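Local coordinates for protein (hdlp (histone deacetylase-like protein)) (Aquifex aeolicus, PDB 1C3P) that probably acts as a zinc-dependent deacetylase of the histone deacetylase family and is linked to acetoin breakdown, at residues 47-57 and 104-115; 60-69 and 133-144. All blocks are in the same frame, centred on the assembly; numbering follows the deposited sequence.

From the N terminus, the chain first supplies residues 47-57, running off the edge strand 46-48 into helix 54-57, and then residues 60-69, which open helix 63-75. Helix 98-118 follows and returns to the first of these, so contact 1 closes a loop whose nearest ends are 47 residues apart. After strand 122-125, residues 133-144 come back to residues 60-69 and close contact 2, whose nearest ends are 64 residues apart. The segments alternate, so the two closures cross instead of nesting. They also touch: Ile-144 packs against Thr-107, Ser-104 and Leu-57, joining the sheet-edge packing of contact 1 to the loop before helix 146-156.

Contact 1: residues 47-57 and 104-115; sequences IKSRPATKEEL and SLATGSTVQAIE
Arg-50 meets Glu-115 through one nitrogen, with Arg-50 NH2 3.0 Å from Glu-115 OE2 and an N-H...O angle of 157°. In this salt bridge the oxygen lies in the guanidinium plane, whereas NH2 approaches from above the carboxylate plane. The same guanidinium grips Glu-56 end-on: NH1 goes to OE1 and NH2 to OE2, both on syn lone pairs, with Arg-50 NH2 2.8 Å from Glu-56 OE2. A water joins Arg-50 NE to Glu-115 OE1, so every guanidinium nitrogen has a partner. Glu-56 and Thr-53 form a capping box, which fastens the network to the start of helix 54-57.

Arg-50 has CG between its backbone N and carbonyl carbon (chi1 72°) and runs extended to NE, sliding past Gln-112 in the opposite direction; Arg-50 CG lies 3.6 Å from Gln-112 CD. Gly-108 lets the 50-52 backbone come close to the helix, its CA 3.3 Å from Arg-50 O in a CA-H...O contact, where any CB would collide with that oxygen. Ala-52 N then donates to Ser-104 O at 2.9 Å, from the face opposite Gly-108 N. Pro-51 and Leu-105 lie side by side, Pro-51 CG 4.1 Å from Leu-105 CD1. Ser-49 OG and Ser-109 OG lie 2.7 Å apart, and the hydroxyl of Tyr-12 bonds to both.

Away from the annotated sites, this packing lays the segment after edge strand 46-48 of the parallel sheet on helix 98-118. Strand 4-8, paired with that edge strand, packs Ile-7 against Ser-109 and Gln-112; Thr-107 and Ile-114 touch helix 146-156, and Leu-57 rests on Ile-66 of helix 63-75.

Contact 2: residues 60-69 and 133-144; sequences FHTEDYINTL and AFKSRANGFCYI
Tyr-65 and Lys-135 both hold CG anti to the backbone nitrogen (chi1 174° and 175°), which sends the tyrosine ring across the 133-144 loop and the lysine chain across residues 60-62 toward the carbonyl of Phe-60. In this arginase-type alpha/beta fold the contact packs the start of helix 63-75 on an irregular loop containing a type I' turn, Asn-139 to Cys-142. Tyr-65 OH donates to Tyr-143 O at 2.6 Å, in the carbonyl plane and on a lone pair. One ring face is covered by backbone, with Arg-137 N 3.7 Å above the plane and over the ring centre; Leu-69 CG covers the opposite face. A phenylalanine in place of Tyr-65 would probably leave Tyr-143 O without this donor, and the loop less firmly fixed to the helix.

His-61 presents its ring edge to Phe-134 O, while Phe-60 CD2 lies over the centre of one face; His-61 CE1 is 3.6 Å from Ile-144 CG2. The side chain of Phe-134 is about 12 Å from that of His-170, which binds zinc in the metal-loaded protein, and the Gly-140/Phe-141 turn probably lines the active-site channel, as in the family. Ser-136 OG donates to Thr-62 OG1 at 2.8 Å, and that hydroxyl in turn donates to Asp-64 OD2. Lys-135, bent at its last two torsions, brings NZ 2.6 Å from Phe-60 O, in the carbonyl plane.

Contact 1: residues 47-57 and 104-115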
loop_
_atom_site.group_PDB
_atom_site.type_symbol
_atom_site.label_atom_id
_atom_site.label_comp_id
_atom_site.label_asym_id
_atom_site.label_seq_id
_atom_site.Cartn_x
_atom_site.Cartn_y
_atom_site.Cartn_z
ATOM N N ILE A 47 0.596 18.201 -4.510
ATOM C CA ILE A 47 -0.443 18.282 -5.532
ATOM C C ILE A 47 -1.728 17.873 -4.824
ATOM O O ILE A 47 -1.774 16.810 -4.194
ATOM C CB ILE A 47 -0.166 17.315 -6.722
ATOM C CG1 ILE A 47 1.053 17.802 -7.514
ATOM C CG2 ILE A 47 -1.384 17.232 -7.647
ATOM C CD1 ILE A 47 0.845 19.130 -8.215
ATOM N N LYS A 48 -2.764 18.707 -4.914
ATOM C CA LYS A 48 -4.029 18.394 -4.252
ATOM C C LYS A 48 -4.724 17.235 -4.964
ATOM O O LYS A 48 -4.903 17.263 -6.173
ATOM C CB LYS A 48 -4.969 19.610 -4.254
ATOM C CG LYS A 48 -6.308 19.354 -3.573
ATOM C CD LYS A 48 -7.207 20.587 -3.612
ATOM C CE LYS A 48 -8.529 20.331 -2.906
ATOM N NZ LYS A 48 -8.347 19.975 -1.470
ATOM N N SER A 49 -5.126 16.233 -4.197
ATOM C CA SER A 49 -5.822 15.071 -4.733
ATOM C C SER A 49 -7.137 15.455 -5.403
ATOM O O SER A 49 -7.850 16.352 -4.940
ATOM C CB SER A 49 -6.158 14.082 -3.615
ATOM O OG SER A 49 -5.010 13.651 -2.877
ATOM N N ARG A 50 -7.454 14.759 -6.491
ATOM C CA ARG A 50 -8.702 14.964 -7.206
ATOM C C ARG A 50 -9.424 13.616 -7.264
ATOM O O ARG A 50 -8.802 12.556 -7.172
ATOM C CB ARG A 50 -8.457 15.421 -8.653
ATOM C CG ARG A 50 -7.901 14.328 -9.599
ATOM C CD ARG A 50 -7.834 14.860 -11.019
ATOM N NE ARG A 50 -7.166 13.971 -11.967
ATOM C CZ ARG A 50 -7.603 12.783 -12.359
ATOM N NH1 ARG A 50 -8.745 12.286 -11.892
ATOM N NH2 ARG A 50 -6.899 12.089 -13.245
ATOM N N PRO A 51 -10.754 13.637 -7.372
ATOM C CA PRO A 51 -11.490 12.374 -7.458
ATOM C C PRO A 51 -11.198 11.677 -8.787
ATOM O O PRO A 51 -10.914 12.344 -9.788
ATOM C CB PRO A 51 -12.950 12.832 -7.413
ATOM C CG PRO A 51 -12.873 14.134 -6.629
ATOM C CD PRO A 51 -11.692 14.768 -7.331
ATOM N N ALA A 52 -11.243 10.343 -8.794
ATOM C CA ALA A 52 -11.096 9.583 -10.030
ATOM C C ALA A 52 -12.408 9.857 -10.783
ATOM O O ALA A 52 -13.464 9.970 -10.157
ATOM C CB ALA A 52 -10.973 8.092 -9.723
ATOM N N THR A 53 -12.362 9.967 -12.110
ATOM C CA THR A 53 -13.594 10.198 -12.861
ATOM C C THR A 53 -14.278 8.851 -13.039
ATOM O O THR A 53 -13.656 7.816 -12.844
ATOM C CB THR A 53 -13.318 10.794 -14.250
ATOM O OG1 THR A 53 -12.563 9.856 -15.033
ATOM C CG2 THR A 53 -12.543 12.103 -14.107
ATOM N N LYS A 54 -15.559 8.860 -13.401
ATOM C CA LYS A 54 -16.282 7.605 -13.602
ATOM C C LYS A 54 -15.545 6.774 -14.654
ATOM O O LYS A 54 -15.414 5.550 -14.538
ATOM C CB LYS A 54 -17.708 7.896 -14.085
ATOM C CG LYS A 54 -18.577 6.664 -14.255
ATOM C CD LYS A 54 -18.888 6.003 -12.929
ATOM C CE LYS A 54 -19.890 6.810 -12.107
ATOM N NZ LYS A 54 -21.252 6.826 -12.724
ATOM N N GLU A 55 -15.055 7.451 -15.680
ATOM C CA GLU A 55 -14.344 6.774 -16.759
ATOM C C GLU A 55 -13.079 6.096 -16.250
ATOM O O GLU A 55 -12.791 4.971 -16.631
ATOM C CB GLU A 55 -14.018 7.778 -17.867
ATOM C CG GLU A 55 -13.283 7.198 -19.055
ATOM C CD GLU A 55 -13.262 8.153 -20.245
ATOM O OE1 GLU A 55 -12.594 7.828 -21.254
ATOM O OE2 GLU A 55 -13.921 9.218 -20.177
ATOM N N GLU A 56 -12.329 6.772 -15.388
ATOM C CA GLU A 56 -11.123 6.174 -14.837
ATOM C C GLU A 56 -11.494 4.971 -13.967
ATOM O O GLU A 56 -10.825 3.936 -14.002
ATOM C CB GLU A 56 -10.330 7.226 -14.054
ATOM C CG GLU A 56 -9.857 8.376 -14.963
ATOM C CD GLU A 56 -9.241 9.511 -14.194
ATOM O OE1 GLU A 56 -9.654 9.693 -13.024
ATOM O OE2 GLU A 56 -8.374 10.231 -14.758
ATOM N N LEU A 57 -12.572 5.093 -13.196
ATOM C CA LEU A 57 -12.999 3.974 -12.360
ATOM C C LEU A 57 -13.397 2.766 -13.202
ATOM O O LEU A 57 -13.105 1.622 -12.843
ATOM C CB LEU A 57 -14.181 4.368 -11.471
ATOM C CG LEU A 57 -13.846 5.396 -10.373
ATOM C CD1 LEU A 57 -15.111 5.737 -9.575
ATOM C CD2 LEU A 57 -12.769 4.806 -9.434
ATOM N N SER A 104 -12.616 7.241 -3.955
ATOM C CA SER A 104 -12.419 7.897 -5.253
ATOM C C SER A 104 -11.281 8.918 -5.217
ATOM O O SER A 104 -10.575 9.137 -6.201
ATOM C CB SER A 104 -13.705 8.603 -5.694
ATOM O OG SER A 104 -14.662 7.641 -6.075
ATOM N N LEU A 105 -11.111 9.552 -4.074
ATOM C CA LEU A 105 -10.071 10.548 -3.941
ATOM C C LEU A 105 -8.689 9.875 -3.937
ATOM O O LEU A 105 -7.736 10.361 -4.543
ATOM C CB LEU A 105 -10.314 11.337 -2.652
ATOM C CG LEU A 105 -9.656 12.699 -2.509
ATOM C CD1 LEU A 105 -10.145 13.627 -3.648
ATOM C CD2 LEU A 105 -10.019 13.280 -1.120
ATOM N N ALA A 106 -8.590 8.741 -3.264
ATOM C CA ALA A 106 -7.328 8.001 -3.198
ATOM C C ALA A 106 -6.971 7.461 -4.579
ATOM O O ALA A 106 -5.802 7.419 -4.962
ATOM C CB ALA A 106 -7.455 6.835 -2.181
ATOM N N THR A 107 -7.991 7.062 -5.330
ATOM C CA THR A 107 -7.791 6.496 -6.671
ATOM C C THR A 107 -7.434 7.575 -7.686
ATOM O O THR A 107 -6.566 7.372 -8.541
ATOM C CB THR A 107 -9.044 5.713 -7.092
ATOM O OG1 THR A 107 -9.248 4.663 -6.131
ATOM C CG2 THR A 107 -8.902 5.124 -8.510
ATOM N N GLY A 108 -8.097 8.720 -7.607
ATOM C CA GLY A 108 -7.752 9.787 -8.516
ATOM C C GLY A 108 -6.300 10.171 -8.242
ATOM O O GLY A 108 -5.569 10.537 -9.164
ATOM N N SER A 109 -5.878 10.083 -6.978
ATOM C CA SER A 109 -4.503 10.430 -6.597
ATOM C C SER A 109 -3.475 9.475 -7.219
ATOM O O SER A 109 -2.308 9.837 -7.458
ATOM C CB SER A 109 -4.374 10.451 -5.068
ATOM O OG SER A 109 -5.196 11.464 -4.507
ATOM N N THR A 110 -3.898 8.242 -7.470
ATOM C CA THR A 110 -3.016 7.279 -8.109
ATOM C C THR A 110 -2.895 7.616 -9.581
ATOM O O THR A 110 -1.813 7.486 -10.145
ATOM C CB THR A 110 -3.523 5.848 -7.912
ATOM O OG1 THR A 110 -3.213 5.450 -6.570
ATOM C CG2 THR A 110 -2.888 4.886 -8.937
ATOM N N VAL A 111 -3.986 8.069 -10.202
ATOM C CA VAL A 111 -3.898 8.453 -11.597
ATOM C C VAL A 111 -2.989 9.691 -11.675
ATOM O O VAL A 111 -2.153 9.813 -12.576
ATOM C CB VAL A 111 -5.295 8.767 -12.209
ATOM C CG1 VAL A 111 -5.120 9.288 -13.627
ATOM C CG2 VAL A 111 -6.153 7.503 -12.235
ATOM N N GLN A 112 -3.133 10.606 -10.718
ATOM C CA GLN A 112 -2.286 11.795 -10.694
ATOM C C GLN A 112 -0.827 11.394 -10.533
ATOM O O GLN A 112 0.054 11.966 -11.164
ATOM C CB GLN A 112 -2.697 12.730 -9.556
ATOM C CG GLN A 112 -4.106 13.267 -9.702
ATOM C CD GLN A 112 -4.501 14.149 -8.551
ATOM O OE1 GLN A 112 -4.310 15.375 -8.586
ATOM N NE2 GLN A 112 -5.036 13.535 -7.505
ATOM N N ALA A 113 -0.556 10.425 -9.666
ATOM C CA ALA A 113 0.824 9.974 -9.496
ATOM C C ALA A 113 1.354 9.450 -10.829
ATOM O O ALA A 113 2.500 9.697 -11.204
ATOM C CB ALA A 113 0.901 8.881 -8.453
ATOM N N ILE A 114 0.529 8.706 -11.543
ATOM C CA ILE A 114 0.981 8.190 -12.826
ATOM C C ILE A 114 1.179 9.326 -13.825
ATOM O O ILE A 114 2.163 9.333 -14.584
ATOM C CB ILE A 114 0.009 7.163 -13.384
ATOM C CG1 ILE A 114 -0.011 5.938 -12.449
ATOM C CG2 ILE A 114 0.461 6.737 -14.786
ATOM C CD1 ILE A 114 -1.198 4.981 -12.716
ATOM N N GLU A 115 0.260 10.290 -13.822
ATOM C CA GLU A 115 0.375 11.448 -14.729
ATOM C C GLU A 115 1.712 12.154 -14.510
ATOM O O GLU A 115 2.410 12.508 -15.464
ATOM C CB GLU A 115 -0.763 12.455 -14.498
ATOM C CG GLU A 115 -2.123 11.996 -14.979
ATOM C CD GLU A 115 -3.252 12.921 -14.542
ATOM O OE1 GLU A 115 -2.994 13.921 -13.830
ATOM O OE2 GLU A 115 -4.412 12.643 -14.900
HETATM O O HOH W 1 -4.883 15.438 -12.728
#

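Contact 2: residues 60-69 and 133-144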
loop_
_atom_site.group_PDB
_atom_site.type_symbol
_atom_site.label_atom_id
_atom_site.label_comp_id
_atom_site.label_asym_id
_atom_site.label_seq_id
_atom_site.Cartn_x
_atom_site.Cartn_y
_atom_site.Cartn_z
ATOM N N PHE A 60 -11.353 -0.360 -14.672
ATOM C CA PHE A 60 -11.271 -1.650 -13.999
ATOM C C PHE A 60 -12.593 -2.164 -13.417
ATOM O O PHE A 60 -13.001 -3.296 -13.683
ATOM C CB PHE A 60 -10.223 -1.630 -12.878
ATOM C CG PHE A 60 -10.138 -2.932 -12.106
ATOM C CD1 PHE A 60 -9.796 -4.118 -12.749
ATOM C CD2 PHE A 60 -10.414 -2.970 -10.740
ATOM C CE1 PHE A 60 -9.731 -5.328 -12.049
ATOM C CE2 PHE A 60 -10.352 -4.174 -10.026
ATOM C CZ PHE A 60 -10.007 -5.359 -10.692
ATOM N N HIS A 61 -13.253 -1.347 -12.607
ATOM C CA HIS A 61 -14.499 -1.777 -11.977
ATOM C C HIS A 61 -15.714 -1.748 -12.880
ATOM O O HIS A 61 -15.745 -1.004 -13.861
ATOM C CB HIS A 61 -14.762 -0.932 -10.728
ATOM C CG HIS A 61 -13.798 -1.213 -9.623
ATOM N ND1 HIS A 61 -12.730 -0.392 -9.332
ATOM C CD2 HIS A 61 -13.720 -2.254 -8.764
ATOM C CE1 HIS A 61 -12.036 -0.917 -8.335
ATOM N NE2 HIS A 61 -12.616 -2.045 -7.974
ATOM N N THR A 62 -16.705 -2.586 -12.559
ATOM C CA THR A 62 -17.936 -2.631 -13.358
ATOM C C THR A 62 -18.910 -1.562 -12.896
ATOM O O THR A 62 -18.912 -1.156 -11.730
ATOM C CB THR A 62 -18.620 -4.009 -13.284
ATOM O OG1 THR A 62 -18.895 -4.355 -11.920
ATOM C CG2 THR A 62 -17.728 -5.060 -13.899
ATOM N N GLU A 63 -19.737 -1.094 -13.820
ATOM C CA GLU A 63 -20.691 -0.043 -13.507
ATOM C C GLU A 63 -21.668 -0.320 -12.393
ATOM O O GLU A 63 -21.937 0.565 -11.584
ATOM C CB GLU A 63 -21.489 0.356 -14.745
ATOM C CG GLU A 63 -20.834 1.384 -15.618
ATOM C CD GLU A 63 -21.839 2.062 -16.530
ATOM O OE1 GLU A 63 -22.787 2.685 -16.001
ATOM O OE2 GLU A 63 -21.681 1.971 -17.767
ATOM N N ASP A 64 -22.225 -1.529 -12.362
ATOM C CA ASP A 64 -23.203 -1.875 -11.334
ATOM C C ASP A 64 -22.573 -1.779 -9.934
ATOM O O ASP A 64 -23.220 -1.317 -8.984
ATOM C CB ASP A 64 -23.748 -3.292 -11.537
ATOM C CG ASP A 64 -22.658 -4.358 -11.476
ATOM O OD1 ASP A 64 -22.985 -5.544 -11.247
ATOM O OD2 ASP A 64 -21.473 -4.018 -11.674
ATOM N N TYR A 65 -21.325 -2.230 -9.813
ATOM C CA TYR A 65 -20.611 -2.182 -8.534
ATOM C C TYR A 65 -20.340 -0.728 -8.132
ATOM O O TYR A 65 -20.640 -0.340 -7.008
ATOM C CB TYR A 65 -19.284 -2.979 -8.607
ATOM C CG TYR A 65 -18.436 -2.854 -7.352
ATOM C CD1 TYR A 65 -18.960 -3.169 -6.091
ATOM C CD2 TYR A 65 -17.115 -2.392 -7.421
ATOM C CE1 TYR A 65 -18.194 -3.019 -4.925
ATOM C CE2 TYR A 65 -16.340 -2.237 -6.261
ATOM C CZ TYR A 65 -16.880 -2.544 -5.021
ATOM O OH TYR A 65 -16.133 -2.335 -3.876
ATOM N N ILE A 66 -19.795 0.068 -9.048
ATOM C CA ILE A 66 -19.508 1.467 -8.759
ATOM C C ILE A 66 -20.798 2.181 -8.404
ATOM O O ILE A 66 -20.825 2.919 -7.427
ATOM C CB ILE A 66 -18.840 2.183 -9.967
ATOM C CG1 ILE A 66 -17.466 1.572 -10.216
ATOM C CG2 ILE A 66 -18.714 3.691 -9.701
ATOM C CD1 ILE A 66 -16.506 1.771 -9.028
ATOM N N ASN A 67 -21.868 1.958 -9.176
ATOM C CA ASN A 67 -23.133 2.635 -8.879
ATOM C C ASN A 67 -23.655 2.265 -7.503
ATOM O O ASN A 67 -24.262 3.100 -6.819
ATOM C CB ASN A 67 -24.217 2.347 -9.928
ATOM C CG ASN A 67 -23.941 3.025 -11.265
ATOM O OD1 ASN A 67 -23.180 3.981 -11.346
ATOM N ND2 ASN A 67 -24.580 2.536 -12.313
ATOM N N THR A 68 -23.400 1.030 -7.085
ATOM C CA THR A 68 -23.847 0.583 -5.777
ATOM C C THR A 68 -23.081 1.310 -4.672
ATOM O O THR A 68 -23.661 1.692 -3.659
ATOM C CB THR A 68 -23.679 -0.936 -5.609
ATOM O OG1 THR A 68 -24.509 -1.610 -6.573
ATOM C CG2 THR A 68 -24.107 -1.362 -4.221
ATOM N N LEU A 69 -21.785 1.516 -4.869
ATOM C CA LEU A 69 -21.006 2.230 -3.864
ATOM C C LEU A 69 -21.522 3.665 -3.724
ATOM O O LEU A 69 -21.624 4.202 -2.616
ATOM C CB LEU A 69 -19.519 2.270 -4.245
ATOM C CG LEU A 69 -18.738 0.954 -4.279
ATOM C CD1 LEU A 69 -17.334 1.190 -4.822
ATOM C CD2 LEU A 69 -18.671 0.374 -2.886
ATOM N N ALA A 133 -9.515 -4.762 -3.173
ATOM C CA ALA A 133 -10.798 -4.769 -3.889
ATOM C C ALA A 133 -10.797 -5.529 -5.214
ATOM O O ALA A 133 -9.804 -5.532 -5.918
ATOM C CB ALA A 133 -11.292 -3.342 -4.116
ATOM N N PHE A 134 -11.922 -6.182 -5.520
ATOM C CA PHE A 134 -12.097 -6.942 -6.754
ATOM C C PHE A 134 -12.885 -6.120 -7.759
ATOM O O PHE A 134 -13.494 -5.104 -7.405
ATOM C CB PHE A 134 -12.824 -8.269 -6.467
ATOM C CG PHE A 134 -12.064 -9.168 -5.551
ATOM C CD1 PHE A 134 -12.514 -9.417 -4.260
ATOM C CD2 PHE A 134 -10.866 -9.744 -5.973
ATOM C CE1 PHE A 134 -11.777 -10.238 -3.394
ATOM C CE2 PHE A 134 -10.123 -10.561 -5.116
ATOM C CZ PHE A 134 -10.580 -10.809 -3.829
ATOM N N LYS A 135 -12.893 -6.570 -9.013
ATOM C CA LYS A 135 -13.579 -5.840 -10.061
ATOM C C LYS A 135 -14.995 -5.419 -9.708
ATOM O O LYS A 135 -15.412 -4.285 -9.978
ATOM C CB LYS A 135 -13.570 -6.683 -11.352
ATOM C CG LYS A 135 -14.352 -6.092 -12.518
ATOM C CD LYS A 135 -14.186 -6.931 -13.806
ATOM C CE LYS A 135 -12.852 -6.693 -14.524
ATOM N NZ LYS A 135 -12.745 -5.374 -15.261
ATOM N N SER A 136 -15.721 -6.315 -9.053
ATOM C CA SER A 136 -17.104 -6.051 -8.714
ATOM C C SER A 136 -17.440 -6.387 -7.277
ATOM O O SER A 136 -18.580 -6.744 -6.984
ATOM C CB SER A 136 -18.011 -6.866 -9.649
ATOM O OG SER A 136 -17.649 -6.664 -11.002
ATOM N N ARG A 137 -16.482 -6.246 -6.360
ATOM C CA ARG A 137 -16.751 -6.580 -4.964
ATOM C C ARG A 137 -15.747 -5.982 -3.972
ATOM O O ARG A 137 -14.558 -5.950 -4.257
ATOM C CB ARG A 137 -16.758 -8.108 -4.817
ATOM C CG ARG A 137 -16.663 -8.622 -3.399
ATOM C CD ARG A 137 -16.557 -10.142 -3.402
ATOM N NE ARG A 137 -17.834 -10.781 -3.689
ATOM C CZ ARG A 137 -18.723 -11.116 -2.759
ATOM N NH1 ARG A 137 -18.472 -10.875 -1.479
ATOM N NH2 ARG A 137 -19.868 -11.687 -3.109
ATOM N N ALA A 138 -16.228 -5.539 -2.808
ATOM C CA ALA A 138 -15.350 -4.968 -1.783
ATOM C C ALA A 138 -14.604 -6.092 -1.057
ATOM O O ALA A 138 -15.071 -7.232 -1.017
ATOM C CB ALA A 138 -16.182 -4.126 -0.767
ATOM N N ASN A 139 -13.445 -5.786 -0.483
ATOM C CA ASN A 139 -12.680 -6.808 0.193
ATOM C C ASN A 139 -11.508 -6.216 0.966
ATOM O O ASN A 139 -10.837 -5.303 0.479
ATOM C CB ASN A 139 -12.173 -7.817 -0.859
ATOM C CG ASN A 139 -11.310 -8.907 -0.266
ATOM O OD1 ASN A 139 -11.753 -9.671 0.595
ATOM N ND2 ASN A 139 -10.065 -8.997 -0.733
ATOM N N GLY A 140 -11.279 -6.732 2.172
ATOM C CA GLY A 140 -10.160 -6.274 2.983
ATOM C C GLY A 140 -10.094 -4.781 3.250
ATOM O O GLY A 140 -9.010 -4.190 3.198
ATOM N N PHE A 141 -11.242 -4.176 3.547
ATOM C CA PHE A 141 -11.332 -2.743 3.838
ATOM C C PHE A 141 -11.247 -1.921 2.567
ATOM O O PHE A 141 -11.323 -0.706 2.627
ATOM C CB PHE A 141 -10.179 -2.242 4.719
ATOM C CG PHE A 141 -9.951 -3.018 5.984
ATOM C CD1 PHE A 141 -8.759 -2.829 6.702
ATOM C CD2 PHE A 141 -10.901 -3.901 6.486
ATOM C CE1 PHE A 141 -8.525 -3.500 7.884
ATOM C CE2 PHE A 141 -10.667 -4.582 7.684
ATOM C CZ PHE A 141 -9.477 -4.376 8.381
ATOM N N CYS A 142 -11.055 -2.569 1.422
ATOM C CA CYS A 142 -10.947 -1.831 0.168
ATOM C C CYS A 142 -12.212 -1.908 -0.691
ATOM O O CYS A 142 -12.807 -2.987 -0.838
ATOM C CB CYS A 142 -9.763 -2.367 -0.646
ATOM S SG CYS A 142 -8.176 -2.272 0.209
ATOM N N TYR A 143 -12.608 -0.761 -1.255
ATOM C CA TYR A 143 -13.784 -0.685 -2.116
ATOM C C TYR A 143 -13.400 -0.439 -3.571
ATOM O O TYR A 143 -14.092 -0.892 -4.481
ATOM C CB TYR A 143 -14.741 0.430 -1.685
ATOM C CG TYR A 143 -15.108 0.395 -0.217
ATOM C CD1 TYR A 143 -14.282 0.981 0.740
ATOM C CD2 TYR A 143 -16.287 -0.222 0.211
ATOM C CE1 TYR A 143 -14.624 0.964 2.104
ATOM C CE2 TYR A 143 -16.637 -0.249 1.564
ATOM C CZ TYR A 143 -15.799 0.351 2.502
ATOM O OH TYR A 143 -16.155 0.374 3.834
ATOM N N ILE A 144 -12.303 0.284 -3.792
ATOM C CA ILE A 144 -11.840 0.563 -5.146
ATOM C C ILE A 144 -10.371 0.158 -5.204
ATOM O O ILE A 144 -9.591 0.520 -4.318
ATOM C CB ILE A 144 -11.987 2.051 -5.467
ATOM C CG1 ILE A 144 -13.463 2.458 -5.314
ATOM C CG2 ILE A 144 -11.413 2.357 -6.847
ATOM C CD1 ILE A 144 -13.772 3.924 -5.639
#